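Local coordinates for protein beta-lactamase (PDB 3P09) that probably hydrolyses the beta-lactam ring of antibiotics to a substituted beta-amino acid, as class A beta-lactamases do, at residues N119-L124 / Y205-T211. Numbering follows the deposited sequence.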
ATOM      1  N   ASN A 119     -13.565   4.549   0.046  1.00 16.94           N
ATOM      2  CA  ASN A 119     -12.569   3.494  -0.090  1.00 17.58           C
ATOM      3  C   ASN A 119     -11.826   3.627  -1.405  1.00 19.49           C
ATOM      4  O   ASN A 119     -10.608   3.548  -1.446  1.00 19.21           O
ATOM      5  CB  ASN A 119     -13.215   2.109  -0.044  1.00 15.85           C
ATOM      6  CG  ASN A 119     -13.597   1.681   1.349  1.00 18.98           C
ATOM      7  OD1 ASN A 119     -13.109   2.227   2.344  1.00 18.22           O
ATOM      8  ND2 ASN A 119     -14.446   0.665   1.434  1.00 18.43           N
ATOM      9  N   TYR A 120     -12.587   3.794  -2.490  1.00 17.64           N
ATOM     10  CA  TYR A 120     -12.011   3.952  -3.817  1.00 18.01           C
ATOM     11  C   TYR A 120     -11.051   5.124  -3.825  1.00 17.01           C
ATOM     12  O   TYR A 120      -9.924   5.019  -4.306  1.00 14.49           O
ATOM     13  CB  TYR A 120     -13.146   4.140  -4.841  1.00 20.02           C
ATOM     14  CG  TYR A 120     -12.713   4.654  -6.190  1.00 20.09           C
ATOM     15  CD1 TYR A 120     -12.713   6.019  -6.473  1.00 20.01           C
ATOM     16  CD2 TYR A 120     -12.321   3.779  -7.194  1.00 19.16           C
ATOM     17  CE1 TYR A 120     -12.328   6.495  -7.729  1.00 19.32           C
ATOM     18  CE2 TYR A 120     -11.930   4.252  -8.450  1.00 24.52           C
ATOM     19  CZ  TYR A 120     -11.941   5.605  -8.708  1.00 21.74           C
ATOM     20  OH  TYR A 120     -11.552   6.067  -9.961  1.00 24.53           O
ATOM     21  N   ALA A 121     -11.498   6.249  -3.274  1.00 16.61           N
ATOM     22  CA  ALA A 121     -10.673   7.446  -3.183  1.00 15.45           C
ATOM     23  C   ALA A 121      -9.382   7.194  -2.401  1.00 17.00           C
ATOM     24  O   ALA A 121      -8.309   7.634  -2.824  1.00 18.76           O
ATOM     25  CB  ALA A 121     -11.455   8.566  -2.521  1.00 15.25           C
ATOM     26  N   ALA A 122      -9.497   6.516  -1.256  1.00 18.87           N
ATOM     27  CA  ALA A 122      -8.341   6.233  -0.402  1.00 20.31           C
ATOM     28  C   ALA A 122      -7.310   5.368  -1.118  1.00 19.11           C
ATOM     29  O   ALA A 122      -6.101   5.601  -1.001  1.00 19.54           O
ATOM     30  CB  ALA A 122      -8.772   5.570   0.910  1.00 17.31           C
ATOM     31  N   ILE A 123      -7.783   4.368  -1.855  1.00 18.20           N
ATOM     32  CA  ILE A 123      -6.870   3.495  -2.597  1.00 16.29           C
ATOM     33  C   ILE A 123      -6.177   4.258  -3.720  1.00 18.19           C
ATOM     34  O   ILE A 123      -5.047   3.954  -4.092  1.00 17.42           O
ATOM     35  CB  ILE A 123      -7.606   2.272  -3.158  1.00 21.16           C
ATOM     36  CG1 ILE A 123      -8.085   1.378  -2.004  1.00 23.25           C
ATOM     37  CG2 ILE A 123      -6.717   1.504  -4.122  1.00 20.90           C
ATOM     38  CD1 ILE A 123      -6.960   0.893  -1.060  1.00 19.86           C
ATOM     39  N   LEU A 124      -6.862   5.263  -4.250  1.00 18.58           N
ATOM     40  CA  LEU A 124      -6.252   6.176  -5.197  1.00 20.74           C
ATOM     41  C   LEU A 124      -5.430   7.245  -4.479  1.00 22.60           C
ATOM     42  O   LEU A 124      -4.980   8.212  -5.102  1.00 19.80           O
ATOM     43  CB  LEU A 124      -7.318   6.831  -6.078  1.00 21.36           C
ATOM     44  CG  LEU A 124      -7.554   6.105  -7.401  1.00 21.10           C
ATOM     45  CD1 LEU A 124      -8.127   4.702  -7.158  1.00 18.80           C
ATOM     46  CD2 LEU A 124      -8.463   6.928  -8.293  1.00 22.51           C
ATOM     47  N   TYR A 205     -10.757  -2.359  -6.147  1.00 19.00           N
ATOM     48  CA  TYR A 205     -10.179  -1.062  -5.772  1.00 14.54           C
ATOM     49  C   TYR A 205      -8.706  -0.966  -6.180  1.00 16.96           C
ATOM     50  O   TYR A 205      -8.248   0.042  -6.727  1.00 17.42           O
ATOM     51  CB  TYR A 205     -10.207  -0.842  -4.260  1.00 15.76           C
ATOM     52  CG  TYR A 205     -11.547  -0.668  -3.580  1.00 19.24           C
ATOM     53  CD1 TYR A 205     -12.555   0.118  -4.123  1.00 19.58           C
ATOM     54  CD2 TYR A 205     -11.771  -1.266  -2.341  1.00 12.10           C
ATOM     55  CE1 TYR A 205     -13.783   0.275  -3.443  1.00 18.40           C
ATOM     56  CE2 TYR A 205     -12.966  -1.117  -1.666  1.00 21.19           C
ATOM     57  CZ  TYR A 205     -13.967  -0.346  -2.208  1.00 16.95           C
ATOM     58  OH  TYR A 205     -15.144  -0.241  -1.480  1.00 20.13           O
ATOM     59  N   LEU A 206      -7.946  -2.000  -5.848  1.00 17.07           N
ATOM     60  CA  LEU A 206      -6.512  -2.013  -6.124  1.00 18.14           C
ATOM     61  C   LEU A 206      -6.237  -1.953  -7.624  1.00 17.48           C
ATOM     62  O   LEU A 206      -5.288  -1.296  -8.078  1.00 18.60           O
ATOM     63  CB  LEU A 206      -5.892  -3.278  -5.540  1.00 19.47           C
ATOM     64  CG  LEU A 206      -5.783  -3.350  -4.017  1.00 22.25           C
ATOM     65  CD1 LEU A 206      -5.229  -4.718  -3.666  1.00 20.68           C
ATOM     66  CD2 LEU A 206      -4.901  -2.229  -3.459  1.00 21.55           C
ATOM     67  N   GLN A 207      -7.059  -2.658  -8.393  1.00 15.83           N
ATOM     68  CA  GLN A 207      -6.939  -2.641  -9.844  1.00 19.88           C
ATOM     69  C   GLN A 207      -7.332  -1.306 -10.474  1.00 24.03           C
ATOM     70  O   GLN A 207      -6.858  -0.966 -11.562  1.00 20.68           O
ATOM     71  CB  GLN A 207      -7.761  -3.778 -10.467  1.00 21.06           C
ATOM     72  CG  GLN A 207      -7.210  -5.175 -10.121  1.00 17.97           C
ATOM     73  CD  GLN A 207      -8.044  -6.283 -10.716  1.00 22.07           C
ATOM     74  OE1 GLN A 207      -9.205  -6.082 -11.042  1.00 22.69           O
ATOM     75  NE2 GLN A 207      -7.453  -7.462 -10.863  1.00 20.51           N
ATOM     76  N   ASP A 208      -8.203  -0.559  -9.804  1.00 20.35           N
ATOM     77  CA  ASP A 208      -8.611   0.757 -10.296  1.00 20.12           C
ATOM     78  C   ASP A 208      -7.553   1.831 -10.051  1.00 19.35           C
ATOM     79  O   ASP A 208      -7.639   2.930 -10.605  1.00 21.73           O
ATOM     80  CB  ASP A 208      -9.911   1.206  -9.620  1.00 28.00           C
ATOM     81  CG  ASP A 208     -11.135   0.512 -10.175  1.00 33.87           C
ATOM     82  OD1 ASP A 208     -11.028  -0.153 -11.233  1.00 26.84           O
ATOM     83  OD2 ASP A 208     -12.210   0.650  -9.550  1.00 32.80           O
ATOM     84  N   ASN A 209      -6.576   1.542  -9.192  1.00 20.79           N
ATOM     85  CA  ASN A 209      -5.569   2.537  -8.838  1.00 21.01           C
ATOM     86  C   ASN A 209      -4.720   2.981 -10.029  1.00 25.68           C
ATOM     87  O   ASN A 209      -4.326   2.165 -10.845  1.00 24.26           O
ATOM     88  CB  ASN A 209      -4.635   2.017  -7.731  1.00 20.83           C
ATOM     89  CG  ASN A 209      -3.527   3.002  -7.400  1.00 25.00           C
ATOM     90  OD1 ASN A 209      -2.354   2.629  -7.268  1.00 26.54           O
ATOM     91  ND2 ASN A 209      -3.888   4.276  -7.299  1.00 15.96           N
ATOM     92  N   ASN A 210      -4.412   4.274 -10.088  1.00 18.75           N
ATOM     93  CA  ASN A 210      -3.649   4.841 -11.189  1.00 32.09           C
ATOM     94  C   ASN A 210      -2.290   5.435 -10.773  1.00 34.15           C
ATOM     95  O   ASN A 210      -1.533   5.901 -11.614  1.00 34.25           O
ATOM     96  CB  ASN A 210      -4.488   5.912 -11.915  1.00 31.94           C
ATOM     97  CG  ASN A 210      -5.012   7.006 -10.970  1.00 38.19           C
ATOM     98  OD1 ASN A 210      -4.627   7.080  -9.797  1.00 25.66           O
ATOM     99  ND2 ASN A 210      -5.888   7.870 -11.493  1.00 43.53           N
ATOM    100  N   THR A 211      -1.973   5.418  -9.484  1.00 19.74           N
ATOM    101  CA  THR A 211      -0.754   6.110  -9.033  1.00 22.33           C
ATOM    102  C   THR A 211       0.557   5.341  -9.218  1.00 25.87           C
ATOM    103  O   THR A 211       1.629   5.928  -9.110  1.00 20.92           O
ATOM    104  CB  THR A 211      -0.830   6.526  -7.557  1.00 24.12           C
ATOM    105  OG1 THR A 211      -0.899   5.351  -6.743  1.00 19.12           O
ATOM    106  CG2 THR A 211      -2.046   7.427  -7.314  1.00 21.49           C
TER
HETATM  107  O   HOH W   1      -2.449   4.553  -4.631  1.00 22.23           O
HETATM  108  O   HOH W   2      -4.999   9.134  -7.690  1.00 23.80           O
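The ends of two helices, 115-123 and 196-208, pack together at N119, Y120 and I123 against Y205 in the all-helical part of this class A beta-lactamase, beside the antiparallel sheet. The Y205 ring lies across the backbone of N119 and Y120, with N119 C over one face and N119 CB 3.4 Å from Y205 CZ. Its hydroxyl accepts a hydrogen bond from N119 ND2 (3.1 Å to Y205 OH, N-H...O 162°) that lies in the amide plane, while ring and amide planes stand 76° apart. Y205 OH also hydrogen-bonds S116 OG, so the buried phenol is tied twice to helix 115-123. I123 sends its two branches to different targets: CG1 meets Y205 CB at 3.8 Å, whereas CG2, anti to the backbone N, reaches Y205 O and the L206 side chain. At the partly exposed border, D208 OD2 sits near the plane of the Y120 ring, 3.8 Å from Y120 CE2; the carboxylate is also salt-bridged to K204 through OD1. L124 CD1 lies over one face of that ring, offset toward its rim, and packs 3.7 Å from N209 CA. Where the two helices finish, two waters bridge the two segments. One connects I123 O to T211 OG1, which also hydrogen-bonds T230 OG1 of strand 225-232; the other donates to L124 O at 2.7 Å and to N210 OD1.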